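Local structure of chromosome replication initiation protein (Geobacillus kaustophilus, 2VN2) at residues A[33-36]-A[37-41]. The protein probably takes part in assembling the primosome at the initiation of chromosomal DNA replication, the present chain being its N-terminal domain. Sequence-based numbering, arbitrary orientation.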
loop_
_atom_site.group_PDB
_atom_site.type_symbol
_atom_site.label_atom_id
_atom_site.label_comp_id
_atom_site.label_asym_id
_atom_site.label_seq_id
_atom_site.Cartn_x
_atom_site.Cartn_y
_atom_site.Cartn_z
ATOM N N GLY A 33 -12.324 -2.281 -16.089
ATOM C CA GLY A 33 -13.180 -1.216 -15.523
ATOM C C GLY A 33 -13.786 -1.487 -14.148
ATOM O O GLY A 33 -13.932 -0.563 -13.317
ATOM N N GLU A 34 -14.176 -2.739 -13.888
ATOM C CA GLU A 34 -14.666 -3.216 -12.603
ATOM C C GLU A 34 -13.561 -3.169 -11.626
ATOM O O GLU A 34 -13.808 -2.816 -10.480
ATOM C CB GLU A 34 -15.219 -4.688 -12.713
ATOM C CG GLU A 34 -16.520 -4.740 -13.586
ATOM C CD GLU A 34 -16.910 -6.158 -13.967
ATOM O OE1 GLU A 34 -16.102 -6.882 -14.611
ATOM O OE2 GLU A 34 -18.075 -6.533 -13.655
ATOM N N LEU A 35 -12.354 -3.627 -12.002
ATOM C CA LEU A 35 -11.237 -3.547 -11.053
ATOM C C LEU A 35 -11.057 -2.070 -10.562
ATOM O O LEU A 35 -11.185 -1.780 -9.345
ATOM C CB LEU A 35 -9.947 -4.189 -11.618
ATOM C CG LEU A 35 -8.886 -4.159 -10.527
ATOM C CD1 LEU A 35 -9.101 -5.284 -9.487
ATOM C CD2 LEU A 35 -7.573 -4.422 -11.188
ATOM N N VAL A 36 -10.844 -1.125 -11.502
ATOM C CA VAL A 36 -10.681 0.248 -11.133
ATOM C C VAL A 36 -11.919 0.721 -10.327
ATOM O O VAL A 36 -11.792 1.512 -9.408
ATOM C CB VAL A 36 -10.391 1.119 -12.365
ATOM C CG1 VAL A 36 -10.169 2.703 -11.908
ATOM C CG2 VAL A 36 -9.175 0.599 -13.114
ATOM N N LEU A 37 -13.141 0.248 -10.669
ATOM C CA LEU A 37 -14.324 0.707 -9.896
ATOM C C LEU A 37 -14.157 0.280 -8.415
ATOM O O LEU A 37 -14.405 1.066 -7.500
ATOM C CB LEU A 37 -15.689 0.223 -10.504
ATOM C CG LEU A 37 -16.981 0.619 -9.703
ATOM C CD1 LEU A 37 -18.169 0.408 -10.524
ATOM C CD2 LEU A 37 -17.165 -0.342 -8.487
ATOM N N LEU A 38 -13.729 -0.944 -8.196
ATOM C CA LEU A 38 -13.470 -1.511 -6.849
ATOM C C LEU A 38 -12.418 -0.663 -6.103
ATOM O O LEU A 38 -12.530 -0.384 -4.871
ATOM C CB LEU A 38 -12.950 -2.982 -7.048
ATOM C CG LEU A 38 -14.041 -3.980 -7.441
ATOM C CD1 LEU A 38 -13.462 -5.401 -7.609
ATOM C CD2 LEU A 38 -15.334 -3.942 -6.506
ATOM N N LEU A 39 -11.374 -0.246 -6.846
ATOM C CA LEU A 39 -10.283 0.692 -6.278
ATOM C C LEU A 39 -10.937 1.937 -5.950
ATOM O O LEU A 39 -10.716 2.424 -4.839
ATOM C CB LEU A 39 -9.161 1.018 -7.302
ATOM C CG LEU A 39 -8.038 -0.056 -7.437
ATOM C CD1 LEU A 39 -8.376 -1.531 -7.033
ATOM C CD2 LEU A 39 -7.203 -0.026 -8.793
ATOM N N HIS A 40 -11.751 2.535 -6.880
ATOM C CA HIS A 40 -12.415 3.824 -6.377
ATOM C C HIS A 40 -13.273 3.556 -5.099
ATOM O O HIS A 40 -13.241 4.387 -4.190
ATOM C CB HIS A 40 -13.246 4.609 -7.362
ATOM C CG HIS A 40 -12.494 5.147 -8.538
ATOM N ND1 HIS A 40 -11.687 6.258 -8.479
ATOM C CD2 HIS A 40 -12.437 4.711 -9.816
ATOM C CE1 HIS A 40 -11.161 6.483 -9.669
ATOM N NE2 HIS A 40 -11.601 5.554 -10.494
ATOM N N MET A 41 -14.054 2.463 -5.038
ATOM C CA MET A 41 -14.825 2.188 -3.821
ATOM C C MET A 41 -13.933 2.024 -2.669
ATOM O O MET A 41 -14.239 2.591 -1.699
ATOM C CB MET A 41 -15.744 0.974 -3.814
ATOM C CG MET A 41 -16.955 1.007 -4.884
ATOM S SD MET A 41 -17.727 -0.684 -5.142
ATOM C CE MET A 41 -17.625 -1.144 -3.474
#
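One turn of helix 32-45 sets Val36 and His40 side by side, their side chains pointing the same way, on the face turned to the second subunit. CG1 of Val36 stands anti to the backbone N (chi1 -179°), and that carries it to the ring of His40, where it lies 3.5 Å from NE2 and 3.7 Å from CD2 of His40. The ring also approaches the backbone, its CD2 3.3 Å from Val36 O, while the same carbonyl accepts the His40 N-H in an almost straight bond of 2.7 Å between Val36 O and His40 N. NE2 also reaches across the interface to a hydrogen bond with the hydroxyl of Tyr25 of the second subunit, a residue that packs on Val36 as well. With the ring cut back to an alanine here, that hydroxyl is likely to lose its imidazole partner, and CG1 of Val36 the surface it rests on. CG of Leu35 lies 4.4 Å from CD1 of Leu39, and these two side chains meet Val36 and Leu39 of the second subunit, respectively. Elsewhere round the helix, Leu37 and Leu38 pack on Leu75 of helix 65-77, and CG of Leu38 sits 3.3 Å from Glu34 O; the carboxylate of Glu34 turns away to a hydrogen bond from Gly31 N and a salt bridge to Lys78. With Leu37, Leu38 and Leu39 N bonded to Gly33, Glu34 and Leu35 O, this is a buried stretch of alpha-helix serving both core and subunit interface of the DnaD N-terminal domain, a member of the helix-turn-helix clan.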